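PDB 7RAG: lipoprotein, which binds the CwlD amidase as the GerS lipoprotein and allosterically activates it during Clostridioides difficile spore formation. Local coordinates for residues L64-S68 / K79-I83; I105-L109 / K138-Y142; N149-M153 / T165-F171. One frame throughout, in Å; residues are numbered along the deposited sequence.

Contact 1 (L64-S68 / K79-I83); sequences LKGKS and KNPKI
Lys67 and Asn80 run side by side in the same direction, and their polar ends meet where a beta turn leads into a sheet strand. The close-packed part of the contact joins a short backbone ladder to this buried pair. Ser68 and Lys79 form an antiparallel hydrogen-bonded pair: Ser68 N gives to Lys79 O at 3.0 Å, and Lys79 N returns a bond to Ser68 O at 2.9 Å. The same Lys79 O also receives the CA-H of Lys67, with CA 3.3 Å away. Just before the strand a type II turn runs from Leu64 to Lys67, closed by Lys67 N on Leu64 O, and its Gly66 has a positive phi (84°) that suits glycine. The chain of Lys67 is nearly extended until chi4 (66°) bends it, setting NZ 2.8 Å from Asn80 OD1. This ammonium stands above the amide plane, while Lys82 N, closing an Asx turn, reaches OD1 from the opposite face at 3.2 Å. Lys67 NZ also bonds to His63 O, and Trp199 of the amidase chain packs on both Lys67 and Asn80.

The looser side belongs to Pro81 and Lys82, both exposed, and to the chain of Lys79, whose end leads away. Gly66 O lies against the proline ring, 3.2 Å from Pro81 CD. Lys82 NZ, 4.8 Å from Lys67 NZ, makes a salt bridge with Glu195 of the amidase.

Two positive groups thus sit close together at the amidase interface; the carbonyl oxygens around one and the carboxylate beside the other probably offset their mutual repulsion.

Contact 2 (I105-L109 / K138-Y142); sequences IKNYL and KQVLY
Tyr108 reaches from the loop 105-109 onto the strand 138-142, where it lays one face of its ring on Leu141 and its hydroxyl on Gln139. Its CB leaves the main chain toward the strand, and a chi1 of -67° places CG anti to the carbonyl carbon, directing the ring at Leu141. CG is the first ring atom to touch, 3.8 Å from Leu141 CD2, and CD2 of the tyrosine meets the same methyl at 3.7 Å. Farther out, CE1 and CE2 pass over to Leu141 CB, which approaches CZ most closely, at 3.6 Å. Leu141 CB stands 3.8 Å from the centroid of the Tyr108 ring and 20° off the normal, a CH-pi contact over the face.

At the tip, Tyr108 OH gives a weak hydrogen bond to Gln139 O, 2.9 Å away, and lies 3.4 Å from Gln139 CG, so the hydroxyl is set against both the backbone and the aliphatic stem of the glutamine. The ring and the Gln139 amide are inclined by 47°. Asn107 extends beside them, its side chain sliding past that of Gln139 in the opposite direction.

Leu125 and Met114 add to the packing around Tyr108, and Phe15, on helix 8-21 of the second copy of this protein, touches both Tyr108 and Leu141. A face of antiparallel sheet covered by a loop and a helix recalls the helix-covered open barrel of the LolA family, here with the helix supplied by another subunit.

Contact 3 (N149-M153 / T165-F171); sequences NPEKM and TVKYKDF
Pro150 and Tyr168 face each other across an antiparallel beta hairpin of strands 150-156 and 162-173, of which 162-173 is the outermost strand of its sheet within the chain. The short strand axes run 165° apart in direction and come within 4.7 Å.

Backbone hydrogen bonds set the register. Met153 N to Val166 O and Val166 N to Met153 O, each 2.8 Å, make a hydrogen-bonded pair, next to which Lys152 and Lys167 form a non-hydrogen-bonded one; Tyr168 N then gives to Glu151 O at 2.9 Å. Glu151 and Lys152 together face Tyr142 on the neighbouring strand, a classic beta bulge.

Weaker CA-H contacts supplement this ladder, among them Lys152 CA on Val166 O at 3.2 Å.

Apolar and CH-pi packing gathers on the side of Met153 and Val166. The Tyr168 ring has Pro150 CB over one face and Val166 CG1 over the other, while its OH bonds to Gly102 O. Met153, a selenomethionine, brings CE to 3.6 Å from Tyr168 OH.

Across the subunit boundary, Thr165, Val166, Lys167 and Lys169 pair with a strand of the second copy, continuing the sheet, and Tyr25 of that copy meets the ring of Phe171.

Beyond the corner at Asp170, with CG anti to the backbone N (chi1 -166°), the Phe171 ring turns back to Pro150, whose CD sits over its centre, 4.0 Å from the centroid and 11° off the normal.

Overall arrangement
Contacts 2 and 3 both reach the same sheet, whereas contact 1 lies on the other, its nearest atoms about 13 Å from contact 3 and about 18 Å from contact 2. Neighbouring strands 138-144 and 150-156 bring contacts 2 and 3 together, with centres 12 Å apart, and both reach the second copy of the protein. Contact 2 is the buried one, where a loop aromatic meets a sheet face. Contacts 1 and 3 are partly buried: contact 3 mixes a buried apolar side with lysines nearer the surface and carries the sheet into the partner subunit, while contact 1 meets the amidase, touches the second copy slightly through Leu64, and relies mainly on lysines and an amide for its side-chain chemistry.

Contact 1 (L64-S68 / K79-I83)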
loop_
_atom_site.group_PDB
_atom_site.type_symbol
_atom_site.label_atom_id
_atom_site.label_comp_id
_atom_site.label_asym_id
_atom_site.label_seq_id
_atom_site.Cartn_x
_atom_site.Cartn_y
_atom_site.Cartn_z
ATOM N N LEU A 64 -14.058 16.103 11.647
ATOM C CA LEU A 64 -13.060 15.573 10.730
ATOM C C LEU A 64 -11.694 15.372 11.364
ATOM O O LEU A 64 -10.832 14.749 10.738
ATOM C CB LEU A 64 -12.912 16.497 9.528
ATOM C CG LEU A 64 -14.178 16.715 8.710
ATOM C CD1 LEU A 64 -13.879 17.638 7.550
ATOM C CD2 LEU A 64 -14.771 15.426 8.226
ATOM N N LYS A 65 -11.490 15.872 12.581
ATOM C CA LYS A 65 -10.172 15.889 13.201
ATOM C C LYS A 65 -9.551 14.503 13.167
ATOM O O LYS A 65 -10.194 13.516 13.525
ATOM C CB LYS A 65 -10.293 16.379 14.642
ATOM C CG LYS A 65 -8.988 16.452 15.416
ATOM C CD LYS A 65 -9.250 16.667 16.916
ATOM C CE LYS A 65 -7.964 16.900 17.679
ATOM N NZ LYS A 65 -8.123 16.846 19.179
ATOM N N GLY A 66 -8.311 14.428 12.693
ATOM C CA GLY A 66 -7.608 13.172 12.616
ATOM C C GLY A 66 -7.894 12.342 11.381
ATOM O O GLY A 66 -7.212 11.337 11.172
ATOM N N LYS A 67 -8.895 12.700 10.576
ATOM C CA LYS A 67 -9.080 12.036 9.291
ATOM C C LYS A 67 -8.016 12.515 8.318
ATOM O O LYS A 67 -7.543 13.650 8.401
ATOM C CB LYS A 67 -10.477 12.299 8.736
ATOM C CG LYS A 67 -11.553 11.705 9.611
ATOM C CD LYS A 67 -12.901 12.220 9.261
ATOM C CE LYS A 67 -13.979 11.260 9.684
ATOM N NZ LYS A 67 -14.041 11.145 11.137
ATOM N N SER A 68 -7.593 11.625 7.422
ATOM C CA SER A 68 -6.478 11.985 6.557
ATOM C C SER A 68 -6.604 11.307 5.200
ATOM O O SER A 68 -7.316 10.313 5.029
ATOM C CB SER A 68 -5.123 11.646 7.208
ATOM O OG SER A 68 -4.971 10.252 7.461
ATOM N N LYS A 79 -8.173 7.647 5.622
ATOM C CA LYS A 79 -8.141 7.130 6.984
ATOM C C LYS A 79 -9.144 7.862 7.861
ATOM O O LYS A 79 -9.148 9.099 7.900
ATOM C CB LYS A 79 -6.734 7.256 7.578
ATOM C CG LYS A 79 -5.745 6.239 7.026
ATOM C CD LYS A 79 -4.445 6.258 7.781
ATOM C CE LYS A 79 -3.458 5.265 7.179
ATOM N NZ LYS A 79 -2.079 5.822 7.173
ATOM N N ASN A 80 -9.995 7.097 8.546
ATOM C CA ASN A 80 -10.827 7.615 9.633
ATOM C C ASN A 80 -10.446 6.868 10.900
ATOM O O ASN A 80 -10.925 5.740 11.130
ATOM C CB ASN A 80 -12.322 7.459 9.356
ATOM C CG ASN A 80 -13.194 8.096 10.454
ATOM O OD1 ASN A 80 -12.679 8.731 11.383
ATOM N ND2 ASN A 80 -14.511 7.951 10.335
ATOM N N PRO A 81 -9.602 7.454 11.755
ATOM C CA PRO A 81 -9.144 6.726 12.944
ATOM C C PRO A 81 -10.194 6.638 14.028
ATOM O O PRO A 81 -10.087 5.767 14.895
ATOM C CB PRO A 81 -7.927 7.536 13.393
ATOM C CG PRO A 81 -8.269 8.948 12.991
ATOM C CD PRO A 81 -9.105 8.844 11.729
ATOM N N LYS A 82 -11.230 7.478 13.984
ATOM C CA LYS A 82 -12.311 7.394 14.960
ATOM C C LYS A 82 -12.992 6.026 14.939
ATOM O O LYS A 82 -13.662 5.665 15.910
ATOM C CB LYS A 82 -13.338 8.514 14.704
ATOM C CG LYS A 82 -14.282 8.826 15.873
ATOM C CD LYS A 82 -15.234 9.984 15.544
ATOM C CE LYS A 82 -14.569 11.355 15.765
ATOM N NZ LYS A 82 -15.467 12.555 15.547
ATOM N N ILE A 83 -12.858 5.262 13.854
ATOM C CA ILE A 83 -13.423 3.917 13.784
ATOM C C ILE A 83 -12.361 2.957 13.272
ATOM O O ILE A 83 -12.669 1.820 12.891
ATOM C CB ILE A 83 -14.682 3.860 12.898
ATOM C CG1 ILE A 83 -14.358 4.314 11.476
ATOM C CG2 ILE A 83 -15.796 4.708 13.489
ATOM C CD1 ILE A 83 -15.568 4.329 10.572
#

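Contact 2 (I105-L109 / K138-Y142)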
loop_
_atom_site.group_PDB
_atom_site.type_symbol
_atom_site.label_atom_id
_atom_site.label_comp_id
_atom_site.label_asym_id
_atom_site.label_seq_id
_atom_site.Cartn_x
_atom_site.Cartn_y
_atom_site.Cartn_z
ATOM N N ILE A 105 3.311 22.311 -6.052
ATOM C CA ILE A 105 4.508 21.835 -6.735
ATOM C C ILE A 105 4.084 21.008 -7.931
ATOM O O ILE A 105 3.098 20.256 -7.871
ATOM C CB ILE A 105 5.423 20.989 -5.834
ATOM C CG1 ILE A 105 5.619 21.601 -4.450
ATOM C CG2 ILE A 105 6.780 20.796 -6.522
ATOM C CD1 ILE A 105 6.578 20.782 -3.581
ATOM N N LYS A 106 4.840 21.120 -9.013
ATOM C CA LYS A 106 4.740 20.317 -10.226
ATOM C C LYS A 106 3.598 20.755 -11.136
ATOM O O LYS A 106 3.494 20.231 -12.246
ATOM C CB LYS A 106 4.599 18.803 -9.950
ATOM C CG LYS A 106 5.904 18.082 -9.543
ATOM C CD LYS A 106 5.683 16.573 -9.393
ATOM C CE LYS A 106 4.360 16.131 -10.019
ATOM N NZ LYS A 106 4.219 14.654 -10.012
ATOM N N ASN A 107 2.749 21.696 -10.734
ATOM C CA ASN A 107 1.945 22.423 -11.708
ATOM C C ASN A 107 2.418 23.851 -11.890
ATOM O O ASN A 107 2.452 24.349 -13.021
ATOM C CB ASN A 107 0.463 22.435 -11.327
ATOM C CG ASN A 107 -0.376 23.289 -12.286
ATOM O OD1 ASN A 107 -1.067 24.229 -11.869
ATOM N ND2 ASN A 107 -0.299 22.975 -13.577
ATOM N N TYR A 108 2.791 24.514 -10.797
ATOM C CA TYR A 108 3.448 25.806 -10.879
ATOM C C TYR A 108 4.948 25.680 -11.074
ATOM O O TYR A 108 5.603 26.685 -11.368
ATOM C CB TYR A 108 3.122 26.627 -9.637
ATOM C CG TYR A 108 1.662 26.971 -9.621
ATOM C CD1 TYR A 108 1.156 27.960 -10.471
ATOM C CD2 TYR A 108 0.770 26.273 -8.811
ATOM C CE1 TYR A 108 -0.201 28.271 -10.493
ATOM C CE2 TYR A 108 -0.589 26.578 -8.818
ATOM C CZ TYR A 108 -1.070 27.580 -9.662
ATOM O OH TYR A 108 -2.416 27.877 -9.671
ATOM N N LEU A 109 5.492 24.468 -10.938
ATOM C CA LEU A 109 6.866 24.203 -11.349
ATOM C C LEU A 109 6.939 23.961 -12.848
ATOM O O LEU A 109 7.625 24.685 -13.577
ATOM C CB LEU A 109 7.421 22.993 -10.592
ATOM C CG LEU A 109 8.799 22.519 -11.050
ATOM C CD1 LEU A 109 9.871 23.560 -10.722
ATOM C CD2 LEU A 109 9.119 21.165 -10.429
ATOM N N LYS A 138 -10.203 28.045 -13.164
ATOM C CA LYS A 138 -8.866 28.606 -13.189
ATOM C C LYS A 138 -8.284 28.493 -11.793
ATOM O O LYS A 138 -9.000 28.642 -10.802
ATOM C CB LYS A 138 -8.874 30.076 -13.683
ATOM N N GLN A 139 -6.988 28.200 -11.730
ATOM C CA GLN A 139 -6.245 28.015 -10.493
ATOM C C GLN A 139 -5.267 29.178 -10.351
ATOM O O GLN A 139 -4.417 29.387 -11.226
ATOM C CB GLN A 139 -5.513 26.674 -10.530
ATOM C CG GLN A 139 -5.224 26.052 -9.184
ATOM C CD GLN A 139 -4.285 24.867 -9.311
ATOM O OE1 GLN A 139 -3.759 24.597 -10.391
ATOM N NE2 GLN A 139 -4.075 24.148 -8.213
ATOM N N VAL A 140 -5.397 29.950 -9.271
ATOM C CA VAL A 140 -4.546 31.113 -9.041
ATOM C C VAL A 140 -3.785 30.937 -7.736
ATOM O O VAL A 140 -4.394 30.755 -6.676
ATOM C CB VAL A 140 -5.347 32.425 -9.014
ATOM C CG1 VAL A 140 -4.380 33.606 -8.947
ATOM C CG2 VAL A 140 -6.225 32.519 -10.234
ATOM N N LEU A 141 -2.461 31.049 -7.814
ATOM C CA LEU A 141 -1.574 30.921 -6.669
ATOM C C LEU A 141 -0.887 32.252 -6.404
ATOM O O LEU A 141 -0.310 32.850 -7.318
ATOM C CB LEU A 141 -0.530 29.839 -6.909
ATOM C CG LEU A 141 0.466 29.575 -5.781
ATOM C CD1 LEU A 141 -0.148 28.833 -4.600
ATOM C CD2 LEU A 141 1.669 28.824 -6.346
ATOM N N TYR A 142 -0.948 32.704 -5.156
ATOM C CA TYR A 142 -0.231 33.888 -4.699
ATOM C C TYR A 142 0.998 33.427 -3.939
ATOM O O TYR A 142 0.880 32.702 -2.945
ATOM C CB TYR A 142 -1.113 34.762 -3.807
ATOM C CG TYR A 142 -2.326 35.278 -4.533
ATOM C CD1 TYR A 142 -2.343 36.558 -5.082
ATOM C CD2 TYR A 142 -3.452 34.473 -4.702
ATOM C CE1 TYR A 142 -3.441 37.020 -5.761
ATOM C CE2 TYR A 142 -4.555 34.936 -5.380
ATOM C CZ TYR A 142 -4.544 36.205 -5.907
ATOM O OH TYR A 142 -5.650 36.655 -6.592
#

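Contact 3 (N149-M153 / T165-F171)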
loop_
_atom_site.group_PDB
_atom_site.type_symbol
_atom_site.label_atom_id
_atom_site.label_comp_id
_atom_site.label_asym_id
_atom_site.label_seq_id
_atom_site.Cartn_x
_atom_site.Cartn_y
_atom_site.Cartn_z
ATOM N N ASN A 149 7.491 31.568 -0.707
ATOM C CA ASN A 149 6.550 30.577 -0.217
ATOM C C ASN A 149 5.152 30.934 -0.704
ATOM O O ASN A 149 4.820 32.116 -0.838
ATOM C CB ASN A 149 6.553 30.526 1.315
ATOM C CG ASN A 149 7.893 30.053 1.911
ATOM O OD1 ASN A 149 8.522 29.112 1.420
ATOM N ND2 ASN A 149 8.314 30.702 2.987
ATOM N N PRO A 150 4.301 29.952 -0.987
ATOM C CA PRO A 150 2.925 30.275 -1.387
ATOM C C PRO A 150 2.151 30.868 -0.220
ATOM O O PRO A 150 2.266 30.407 0.917
ATOM C CB PRO A 150 2.351 28.917 -1.810
ATOM C CG PRO A 150 3.105 27.932 -0.989
ATOM C CD PRO A 150 4.508 28.503 -0.823
ATOM N N GLU A 151 1.362 31.904 -0.503
ATOM C CA GLU A 151 0.510 32.507 0.518
ATOM C C GLU A 151 -0.944 32.083 0.371
ATOM O O GLU A 151 -1.588 31.714 1.358
ATOM C CB GLU A 151 0.609 34.035 0.470
ATOM C CG GLU A 151 2.018 34.564 0.688
ATOM C CD GLU A 151 2.068 35.861 1.503
ATOM O OE1 GLU A 151 1.171 36.716 1.334
ATOM O OE2 GLU A 151 3.003 36.021 2.323
ATOM N N LYS A 152 -1.469 32.109 -0.852
ATOM C CA LYS A 152 -2.886 31.886 -1.072
ATOM C C LYS A 152 -3.099 31.194 -2.408
ATOM O O LYS A 152 -2.328 31.376 -3.357
ATOM C CB LYS A 152 -3.659 33.205 -1.038
ATOM C CG LYS A 152 -5.147 33.030 -0.998
ATOM C CD LYS A 152 -5.864 34.339 -0.708
ATOM C CE LYS A 152 -5.805 35.296 -1.893
ATOM N NZ LYS A 152 -6.802 36.403 -1.739
HETATM N N MSE A 153 -4.166 30.408 -2.475
HETATM C CA MSE A 153 -4.563 29.816 -3.731
HETATM C C MSE A 153 -6.064 29.855 -3.893
HETATM O O MSE A 153 -6.782 29.591 -2.939
HETATM C CB MSE A 153 -4.071 28.387 -3.836
HETATM C CG MSE A 153 -4.320 27.853 -5.229
HETATM SE SE MSE A 153 -4.425 25.914 -5.368
HETATM C CE MSE A 153 -2.481 25.525 -5.505
ATOM N N THR A 165 -10.680 28.500 -1.466
ATOM C CA THR A 165 -9.633 29.433 -1.071
ATOM C C THR A 165 -8.742 28.763 -0.041
ATOM O O THR A 165 -9.191 28.457 1.068
ATOM C CB THR A 165 -10.204 30.728 -0.502
ATOM O OG1 THR A 165 -11.098 31.305 -1.458
ATOM C CG2 THR A 165 -9.070 31.714 -0.235
ATOM N N VAL A 166 -7.477 28.576 -0.391
ATOM C CA VAL A 166 -6.494 28.010 0.506
ATOM C C VAL A 166 -5.572 29.131 0.951
ATOM O O VAL A 166 -4.927 29.775 0.119
ATOM C CB VAL A 166 -5.694 26.888 -0.173
ATOM C CG1 VAL A 166 -4.617 26.376 0.767
ATOM C CG2 VAL A 166 -6.614 25.774 -0.633
ATOM N N LYS A 167 -5.485 29.349 2.254
ATOM C CA LYS A 167 -4.492 30.246 2.838
ATOM C C LYS A 167 -3.442 29.400 3.542
ATOM O O LYS A 167 -3.771 28.612 4.440
ATOM C CB LYS A 167 -5.138 31.241 3.807
ATOM C CG LYS A 167 -5.842 32.426 3.104
ATOM C CD LYS A 167 -6.916 33.055 3.974
ATOM C CE LYS A 167 -7.448 34.370 3.369
ATOM N NZ LYS A 167 -7.114 35.598 4.211
ATOM N N TYR A 168 -2.189 29.552 3.117
ATOM C CA TYR A 168 -1.073 28.777 3.653
ATOM C C TYR A 168 -0.463 29.487 4.863
ATOM O O TYR A 168 0.016 30.615 4.742
ATOM C CB TYR A 168 -0.012 28.566 2.573
ATOM C CG TYR A 168 -0.477 27.794 1.360
ATOM C CD1 TYR A 168 -0.297 26.411 1.270
ATOM C CD2 TYR A 168 -1.082 28.450 0.289
ATOM C CE1 TYR A 168 -0.724 25.708 0.149
ATOM C CE2 TYR A 168 -1.500 27.764 -0.840
ATOM C CZ TYR A 168 -1.321 26.395 -0.904
ATOM O OH TYR A 168 -1.753 25.730 -2.025
ATOM N N LYS A 169 -0.458 28.814 6.013
ATOM C CA LYS A 169 0.121 29.324 7.252
ATOM C C LYS A 169 1.233 28.389 7.729
ATOM O O LYS A 169 1.144 27.170 7.560
ATOM C CB LYS A 169 -0.960 29.459 8.362
ATOM C CG LYS A 169 -2.177 30.334 7.993
ATOM C CD LYS A 169 -1.917 31.823 8.225
ATOM C CE LYS A 169 -2.855 32.696 7.415
ATOM N NZ LYS A 169 -2.499 32.653 5.959
ATOM N N ASP A 170 2.281 28.966 8.329
ATOM C CA ASP A 170 3.354 28.210 8.987
ATOM C C ASP A 170 4.147 27.359 7.998
ATOM O O ASP A 170 4.490 26.212 8.302
ATOM C CB ASP A 170 2.826 27.312 10.112
ATOM C CG ASP A 170 2.027 28.062 11.159
ATOM O OD1 ASP A 170 2.304 29.262 11.387
ATOM O OD2 ASP A 170 1.119 27.438 11.766
ATOM N N PHE A 171 4.461 27.919 6.825
ATOM C CA PHE A 171 5.107 27.153 5.762
ATOM C C PHE A 171 6.588 26.954 6.060
ATOM O O PHE A 171 7.343 27.925 6.156
ATOM C CB PHE A 171 4.949 27.846 4.415
ATOM C CG PHE A 171 5.292 26.964 3.259
ATOM C CD1 PHE A 171 4.320 26.167 2.665
ATOM C CD2 PHE A 171 6.593 26.892 2.783
ATOM C CE1 PHE A 171 4.634 25.338 1.606
ATOM C CE2 PHE A 171 6.915 26.062 1.721
ATOM C CZ PHE A 171 5.933 25.285 1.132
#